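PDB 2VXZ: Pyrsv_gp04 from Pyrobaculum spherical virus, which is of unknown function but probably binds DNA as a winged-helix-like transcriptional regulator of a hyperthermophile virus. Local coordinates for residues A[60-65]-A[124-129]; A[81-86]-A[112-117]. All coordinates share one frame; numbering follows the deposited sequence.

Interaction 1: A[60-65]-A[124-129]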
ATOM      1  N   GLY A  60      -3.246  -2.151   8.040  1.00 36.64           N
ATOM      2  CA  GLY A  60      -4.686  -2.319   8.143  1.00 37.65           C
ATOM      3  C   GLY A  60      -5.022  -3.766   7.859  1.00 37.75           C
ATOM      4  O   GLY A  60      -4.451  -4.663   8.476  1.00 38.58           O
ATOM      5  N   ASN A  61      -5.909  -3.989   6.896  1.00 38.30           N
ATOM      6  CA  ASN A  61      -6.344  -5.336   6.531  1.00 38.34           C
ATOM      7  C   ASN A  61      -5.534  -5.969   5.386  1.00 38.26           C
ATOM      8  O   ASN A  61      -5.755  -7.132   5.059  1.00 39.01           O
ATOM      9  CB  ASN A  61      -7.834  -5.323   6.173  1.00 38.82           C
ATOM     10  CG  ASN A  61      -8.717  -4.807   7.309  0.70 39.60           C
ATOM     11  OD1 ASN A  61      -9.765  -4.207   7.065  0.70 41.37           O
ATOM     12  ND2 ASN A  61      -8.299  -5.042   8.551  1.00 41.99           N
ATOM     13  N   VAL A  62      -4.613  -5.215   4.777  1.00 37.76           N
ATOM     14  CA  VAL A  62      -3.668  -5.767   3.794  1.00 37.09           C
ATOM     15  C   VAL A  62      -2.311  -5.959   4.463  1.00 35.67           C
ATOM     16  O   VAL A  62      -2.022  -5.354   5.493  1.00 36.26           O
ATOM     17  CB  VAL A  62      -3.466  -4.856   2.540  1.00 37.30           C
ATOM     18  CG1 VAL A  62      -4.779  -4.234   2.071  1.00 37.38           C
ATOM     19  CG2 VAL A  62      -2.438  -3.770   2.809  1.00 37.48           C
ATOM     20  N   ALA A  63      -1.480  -6.805   3.872  1.00 34.53           N
ATOM     21  CA  ALA A  63      -0.112  -6.981   4.336  1.00 33.25           C
ATOM     22  C   ALA A  63       0.822  -6.428   3.266  1.00 31.41           C
ATOM     23  O   ALA A  63       0.645  -6.694   2.084  1.00 32.34           O
ATOM     24  CB  ALA A  63       0.177  -8.447   4.602  1.00 33.57           C
ATOM     25  N   LEU A  64       1.796  -5.627   3.675  1.00 29.59           N
ATOM     26  CA  LEU A  64       2.816  -5.171   2.739  1.00 27.47           C
ATOM     27  C   LEU A  64       4.010  -6.097   2.823  1.00 26.54           C
ATOM     28  O   LEU A  64       4.472  -6.413   3.930  1.00 26.82           O
ATOM     29  CB  LEU A  64       3.244  -3.730   3.030  1.00 28.05           C
ATOM     30  CG  LEU A  64       2.266  -2.654   2.559  1.00 27.54           C
ATOM     31  CD1 LEU A  64       2.539  -1.342   3.259  1.00 27.74           C
ATOM     32  CD2 LEU A  64       2.323  -2.473   1.062  1.00 27.33           C
ATOM     33  N   VAL A  65       4.499  -6.531   1.662  1.00 24.45           N
ATOM     34  CA  VAL A  65       5.705  -7.363   1.569  1.00 24.30           C
ATOM     35  C   VAL A  65       6.877  -6.457   1.234  1.00 23.53           C
ATOM     36  O   VAL A  65       6.837  -5.742   0.234  1.00 22.35           O
ATOM     37  CB  VAL A  65       5.548  -8.456   0.505  1.00 23.50           C
ATOM     38  CG1 VAL A  65       6.786  -9.371   0.460  1.00 23.48           C
ATOM     39  CG2 VAL A  65       4.296  -9.245   0.776  1.00 23.88           C
ATOM     40  N   THR A 124     -12.734  -0.020  -3.989  1.00 22.51           N
ATOM     41  CA  THR A 124     -13.195  -1.205  -3.305  1.00 21.31           C
ATOM     42  C   THR A 124     -13.124  -1.002  -1.804  1.00 21.30           C
ATOM     43  O   THR A 124     -12.453  -0.083  -1.307  1.00 20.95           O
ATOM     44  CB  THR A 124     -12.333  -2.408  -3.672  1.00 21.30           C
ATOM     45  OG1 THR A 124     -10.995  -2.167  -3.221  1.00 21.34           O
ATOM     46  CG2 THR A 124     -12.356  -2.657  -5.187  1.00 20.80           C
ATOM     47  N   ALA A 125     -13.798  -1.881  -1.075  1.00 21.06           N
ATOM     48  CA  ALA A 125     -13.717  -1.884   0.390  1.00 21.20           C
ATOM     49  C   ALA A 125     -12.264  -2.004   0.837  1.00 21.62           C
ATOM     50  O   ALA A 125     -11.837  -1.338   1.774  1.00 21.69           O
ATOM     51  CB  ALA A 125     -14.530  -3.035   0.966  1.00 21.60           C
ATOM     52  N   ILE A 126     -11.514  -2.867   0.156  1.00 21.87           N
ATOM     53  CA  ILE A 126     -10.112  -3.102   0.477  1.00 22.55           C
ATOM     54  C   ILE A 126      -9.272  -1.850   0.344  1.00 22.83           C
ATOM     55  O   ILE A 126      -8.531  -1.512   1.270  1.00 23.53           O
ATOM     56  CB  ILE A 126      -9.511  -4.217  -0.400  1.00 22.72           C
ATOM     57  CG1 ILE A 126     -10.115  -5.562   0.001  1.00 23.81           C
ATOM     58  CG2 ILE A 126      -7.972  -4.251  -0.267  1.00 22.65           C
ATOM     59  CD1 ILE A 126      -9.784  -6.690  -0.965  1.00 24.71           C
ATOM     60  N   ILE A 127      -9.372  -1.157  -0.786  1.00 23.47           N
ATOM     61  CA  ILE A 127      -8.554   0.036  -0.968  1.00 23.77           C
ATOM     62  C   ILE A 127      -9.001   1.164  -0.032  1.00 23.99           C
ATOM     63  O   ILE A 127      -8.169   1.935   0.444  1.00 23.69           O
ATOM     64  CB  ILE A 127      -8.497   0.515  -2.440  1.00 24.24           C
ATOM     65  CG1 ILE A 127      -7.338   1.509  -2.647  1.00 25.93           C
ATOM     66  CG2 ILE A 127      -9.783   1.180  -2.823  1.00 25.61           C
ATOM     67  CD1 ILE A 127      -5.951   0.984  -2.275  1.00 27.11           C
ATOM     68  N   LEU A 128     -10.294   1.257   0.259  1.00 23.65           N
ATOM     69  CA  LEU A 128     -10.745   2.263   1.221  1.00 23.82           C
ATOM     70  C   LEU A 128     -10.167   2.021   2.627  1.00 23.01           C
ATOM     71  O   LEU A 128      -9.763   2.957   3.312  1.00 23.04           O
ATOM     72  CB  LEU A 128     -12.268   2.329   1.264  1.00 23.77           C
ATOM     73  CG  LEU A 128     -12.910   2.916   0.001  1.00 24.25           C
ATOM     74  CD1 LEU A 128     -14.411   2.810   0.046  1.00 25.23           C
ATOM     75  CD2 LEU A 128     -12.476   4.382  -0.172  1.00 25.19           C
ATOM     76  N   SER A 129     -10.117   0.759   3.041  1.00 23.68           N
ATOM     77  CA  SER A 129      -9.537   0.395   4.330  1.00 23.79           C
ATOM     78  C   SER A 129      -8.037   0.718   4.367  1.00 23.99           C
ATOM     79  O   SER A 129      -7.516   1.205   5.375  1.00 23.45           O
ATOM     80  CB  SER A 129      -9.785  -1.096   4.593  1.00 24.63           C
ATOM     81  OG  SER A 129      -9.316  -1.491   5.868  1.00 27.97           O
TER
HETATM   82  O   HOH W   1      -6.137  -1.871   5.187  1.00 32.61           O

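Interaction 2: A[81-86]-A[112-117]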
ATOM      1  N   ARG A  81       4.111  11.776   1.713  1.00 24.25           N
ATOM      2  CA  ARG A  81       4.398  12.944   0.878  1.00 25.13           C
ATOM      3  C   ARG A  81       3.361  13.126  -0.224  1.00 24.66           C
ATOM      4  O   ARG A  81       2.965  14.256  -0.519  1.00 24.24           O
ATOM      5  CB  ARG A  81       5.801  12.863   0.272  1.00 25.30           C
ATOM      6  CG  ARG A  81       6.923  13.016   1.290  1.00 27.55           C
ATOM      7  CD  ARG A  81       8.262  13.247   0.620  1.00 28.94           C
ATOM      8  NE  ARG A  81       8.618  12.151  -0.279  1.00 32.16           N
ATOM      9  CZ  ARG A  81       9.302  11.055   0.057  1.00 32.77           C
ATOM     10  NH1 ARG A  81       9.747  10.861   1.296  0.50 33.50           N
ATOM     11  NH2 ARG A  81       9.541  10.140  -0.871  1.00 33.49           N
ATOM     12  N   GLU A  82       2.927  12.018  -0.830  1.00 24.41           N
ATOM     13  CA  GLU A  82       1.923  12.076  -1.884  1.00 24.54           C
ATOM     14  C   GLU A  82       0.585  12.540  -1.339  1.00 23.88           C
ATOM     15  O   GLU A  82      -0.029  13.406  -1.931  1.00 23.17           O
ATOM     16  CB  GLU A  82       1.759  10.736  -2.601  1.00 24.76           C
ATOM     17  CG  GLU A  82       2.928  10.379  -3.489  1.00 27.45           C
ATOM     18  CD  GLU A  82       3.020  11.254  -4.722  1.00 31.03           C
ATOM     19  OE1 GLU A  82       2.105  11.199  -5.557  1.00 33.97           O
ATOM     20  OE2 GLU A  82       3.994  12.016  -4.849  1.00 35.78           O
ATOM     21  N   VAL A  83       0.131  11.973  -0.214  1.00 23.13           N
ATOM     22  CA  VAL A  83      -1.119  12.434   0.402  1.00 23.36           C
ATOM     23  C   VAL A  83      -1.021  13.932   0.725  1.00 23.47           C
ATOM     24  O   VAL A  83      -1.928  14.706   0.411  1.00 23.20           O
ATOM     25  CB  VAL A  83      -1.493  11.631   1.671  1.00 23.12           C
ATOM     26  CG1 VAL A  83      -2.724  12.261   2.381  1.00 22.43           C
ATOM     27  CG2 VAL A  83      -1.749  10.163   1.318  1.00 23.36           C
ATOM     28  N   GLU A  84       0.080  14.349   1.330  1.00 23.58           N
ATOM     29  CA  GLU A  84       0.210  15.742   1.750  1.00 24.55           C
ATOM     30  C   GLU A  84       0.310  16.680   0.563  1.00 24.54           C
ATOM     31  O   GLU A  84      -0.189  17.808   0.629  1.00 25.51           O
ATOM     32  CB  GLU A  84       1.400  15.915   2.693  1.00 23.98           C
ATOM     33  CG  GLU A  84       1.194  15.164   4.001  1.00 25.91           C
ATOM     34  CD  GLU A  84       2.020  15.713   5.107  1.00 27.31           C
ATOM     35  OE1 GLU A  84       3.246  15.482   5.087  1.00 28.06           O
ATOM     36  OE2 GLU A  84       1.430  16.397   5.981  1.00 32.68           O
ATOM     37  N   ARG A  85       0.919  16.222  -0.534  1.00 24.69           N
ATOM     38  CA  ARG A  85       0.939  17.025  -1.771  1.00 24.79           C
ATOM     39  C   ARG A  85      -0.479  17.237  -2.317  1.00 24.18           C
ATOM     40  O   ARG A  85      -0.852  18.358  -2.713  1.00 24.17           O
ATOM     41  CB  ARG A  85       1.822  16.387  -2.843  1.00 24.79           C
ATOM     42  CG  ARG A  85       1.879  17.207  -4.132  1.00 25.63           C
ATOM     43  CD  ARG A  85       2.805  16.625  -5.149  1.00 26.32           C
ATOM     44  NE  ARG A  85       2.391  15.288  -5.529  1.00 27.54           N
ATOM     45  CZ  ARG A  85       1.426  15.001  -6.404  1.00 28.89           C
ATOM     46  NH1 ARG A  85       0.748  15.953  -7.031  1.00 30.05           N
ATOM     47  NH2 ARG A  85       1.149  13.737  -6.660  1.00 28.81           N
ATOM     48  N   LEU A  86      -1.259  16.163  -2.357  1.00 24.39           N
ATOM     49  CA  LEU A  86      -2.636  16.252  -2.837  1.00 24.11           C
ATOM     50  C   LEU A  86      -3.495  17.141  -1.922  1.00 24.39           C
ATOM     51  O   LEU A  86      -4.361  17.885  -2.398  1.00 24.54           O
ATOM     52  CB  LEU A  86      -3.254  14.862  -2.978  1.00 23.86           C
ATOM     53  CG  LEU A  86      -2.614  13.922  -3.989  1.00 24.76           C
ATOM     54  CD1 LEU A  86      -3.219  12.502  -3.865  1.00 23.53           C
ATOM     55  CD2 LEU A  86      -2.722  14.467  -5.408  1.00 25.75           C
ATOM     56  N   LYS A 112       0.251   6.542 -10.513  1.00 23.20           N
ATOM     57  CA  LYS A 112       1.408   5.709 -10.855  1.00 23.14           C
ATOM     58  C   LYS A 112       2.092   5.172  -9.603  1.00 23.11           C
ATOM     59  O   LYS A 112       2.419   3.992  -9.533  1.00 23.47           O
ATOM     60  CB  LYS A 112       2.417   6.491 -11.696  1.00 23.66           C
ATOM     61  CG  LYS A 112       3.639   5.680 -12.120  1.00 24.37           C
ATOM     62  CD  LYS A 112       4.602   6.502 -12.945  1.00 25.48           C
ATOM     63  CE  LYS A 112       6.004   5.878 -12.997  1.00 27.15           C
ATOM     64  NZ  LYS A 112       6.035   4.635 -13.807  0.70 29.06           N
ATOM     65  N   PHE A 113       2.310   6.043  -8.627  1.00 22.64           N
ATOM     66  CA  PHE A 113       2.965   5.650  -7.383  1.00 22.63           C
ATOM     67  C   PHE A 113       2.160   4.599  -6.626  1.00 22.07           C
ATOM     68  O   PHE A 113       2.658   3.521  -6.313  1.00 22.26           O
ATOM     69  CB  PHE A 113       3.201   6.867  -6.502  1.00 22.65           C
ATOM     70  CG  PHE A 113       3.842   6.540  -5.183  1.00 23.35           C
ATOM     71  CD1 PHE A 113       5.156   6.110  -5.126  1.00 26.81           C
ATOM     72  CD2 PHE A 113       3.130   6.656  -4.003  1.00 23.45           C
ATOM     73  CE1 PHE A 113       5.746   5.807  -3.898  1.00 25.60           C
ATOM     74  CE2 PHE A 113       3.719   6.361  -2.785  1.00 24.01           C
ATOM     75  CZ  PHE A 113       5.011   5.929  -2.736  1.00 23.74           C
ATOM     76  N   PHE A 114       0.904   4.909  -6.335  1.00 21.06           N
ATOM     77  CA  PHE A 114       0.092   3.982  -5.550  1.00 20.97           C
ATOM     78  C   PHE A 114      -0.179   2.665  -6.298  1.00 21.33           C
ATOM     79  O   PHE A 114      -0.228   1.615  -5.679  1.00 20.99           O
ATOM     80  CB  PHE A 114      -1.205   4.647  -5.050  1.00 20.67           C
ATOM     81  CG  PHE A 114      -1.009   5.493  -3.821  1.00 21.45           C
ATOM     82  CD1 PHE A 114      -0.805   6.853  -3.929  1.00 21.44           C
ATOM     83  CD2 PHE A 114      -0.996   4.921  -2.560  1.00 20.22           C
ATOM     84  CE1 PHE A 114      -0.602   7.635  -2.804  1.00 22.35           C
ATOM     85  CE2 PHE A 114      -0.807   5.702  -1.423  1.00 21.87           C
ATOM     86  CZ  PHE A 114      -0.602   7.060  -1.547  1.00 21.50           C
ATOM     87  N   SER A 115      -0.350   2.704  -7.619  1.00 22.37           N
ATOM     88  CA  SER A 115      -0.655   1.460  -8.354  1.00 22.79           C
ATOM     89  C   SER A 115       0.553   0.519  -8.410  1.00 23.18           C
ATOM     90  O   SER A 115       0.398  -0.677  -8.670  1.00 23.89           O
ATOM     91  CB  SER A 115      -1.154   1.755  -9.761  1.00 23.36           C
ATOM     92  OG  SER A 115      -0.128   2.304 -10.531  1.00 23.92           O
ATOM     93  N   SER A 116       1.744   1.048  -8.129  1.00 22.31           N
ATOM     94  CA  SER A 116       2.942   0.209  -8.008  1.00 23.44           C
ATOM     95  C   SER A 116       3.073  -0.449  -6.623  1.00 22.98           C
ATOM     96  O   SER A 116       4.015  -1.224  -6.392  1.00 23.43           O
ATOM     97  CB  SER A 116       4.205   1.007  -8.358  1.00 24.03           C
ATOM     98  OG  SER A 116       4.498   2.002  -7.390  1.00 27.95           O
ATOM     99  N   ILE A 117       2.147  -0.147  -5.711  1.00 22.74           N
ATOM    100  CA  ILE A 117       2.116  -0.720  -4.357  1.00 23.29           C
ATOM    101  C   ILE A 117       0.943  -1.697  -4.171  1.00 23.05           C
ATOM    102  O   ILE A 117       1.080  -2.745  -3.545  1.00 23.11           O
ATOM    103  CB  ILE A 117       1.951   0.399  -3.280  1.00 22.97           C
ATOM    104  CG1 ILE A 117       3.053   1.457  -3.394  1.00 23.22           C
ATOM    105  CG2 ILE A 117       1.923  -0.203  -1.848  1.00 23.19           C
ATOM    106  CD1 ILE A 117       2.805   2.729  -2.556  1.00 24.78           C
TER

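Interaction 1: A[60-65]-A[124-129]
A small surface contact, part polar and part apolar, in which Asn61 and Val62 meet Ser129 and Ile126, ties the turn of a beta-hairpin, at the start of strand 62-66, to the first turn of helix 125-139. The two segments bury only 132 Å² between them. In the winged-helix-like N-terminal part the hairpin 55-59/62-66 occupies the place of the wing, and Gly60 and Asn61 form its two-residue turn; their backbone angles, with a positive phi at Gly60, fit the type II' turn common in such hairpins.

On the polar side, Ser129 OG lies 3.0 Å from Asn61 OD1, a possible hydrogen bond, since the hydroxyl could instead give its proton to another acceptor. A chi1 of -176° swings OG of Ser129 away from the backbone N and extends it toward the turn. A water makes a second connection: Asn61 N donates to it at 2.7 Å, and the same water is 3.3 Å from Ser129 OG. The side chain of Asn61 thus lies close enough to bond the hydroxyl directly, and its backbone N connects to the hydroxyl through water.

Beside this pair, Val62 CG1 meets Ile126 CG2 at 4.0 Å, a single methyl-to-methyl touch between obliquely placed side chains. Thr124 is the N-cap of the helix: Ile127 N donates to Thr124 OG1 at 3.1 Å in a nearly straight bond (169°).

Around the contact, Ile127 packs on His101 of helix 97-106 and Leu128 on Pro97 and Pro98. Farther along the strand, Leu64 pairs with Val57 of strand 55-59 through the backbone and lays its side chain on Tyr72 and Leu75 of helix 69-89.

Interaction 2: A[81-86]-A[112-117]
Phe113 and Phe114 reach Glu82 and Val83 through different first torsions: a chi1 of 179° turns the Phe113 ring away from the backbone N, whereas in Phe114 the ring stands opposite the carbonyl carbon (chi1 -81°). Glu82 in turn folds at chi2 (-70°), which offers its aliphatic part to the rings and turns its carboxylate aside. This is helix-helix packing between the long helix 69-89 and segment 112-117, made up of part of helix 108-115 and the residues after it, within the region assigned to a helix-turn-helix-related transcriptional regulator family. The nearest pair of CA atoms is that of Glu82 and Phe113, 8.5 Å apart.

Contact across the interface is purely by carbon atoms. Glu82 CG lies 3.8 Å from Phe113 CD2, and one bond back along the chain Glu82 CB lies 3.9 Å from Phe114 CE1. Val83 CG2 adds a looser touch on Phe114 CZ at 4.4 Å. The rings also support each other, since Phe113 CD2 sits over one face of Phe114, displaced toward its rim, while Ile117 CD1 lies similarly over a face of Phe113. Val83 and Phe114 both continue inward onto Leu134 of helix 125-139.

Each oxygen of the Glu82 carboxylate has a partner. Arg85 NH2 forms a salt bridge with Glu82 OE1 at 2.9 Å, with the acceptor almost in the guanidinium plane but the donor above the carboxylate plane; Gln109 binds Glu82 OE2. Arg85 NH2 is shared with Asp107, so the charges form a small network beside the packed carbons. Phe113 O accepts from both Ser116 N and Ser116 OG, the hydroxyl donating at 2.6 Å.

The centres of the two interactions lie 15 Å apart, and interaction 2 is nested inside the chain loop closed by interaction 1. The order along the chain is strand 62-66, helix 69-89, helix 108-115, helix 125-139, so each element of interaction 1 is followed or preceded by one of interaction 2. They meet directly where Leu64 CD2 packs on Ile117 CG2 at 3.7 Å. Ile117 is also joined to Thr26 of strand 25-26 by a backbone hydrogen bond. Together they join the hairpin sheet to the C-terminal helices, so the winged-helix-like part and those helices are in direct contact in this probable regulator.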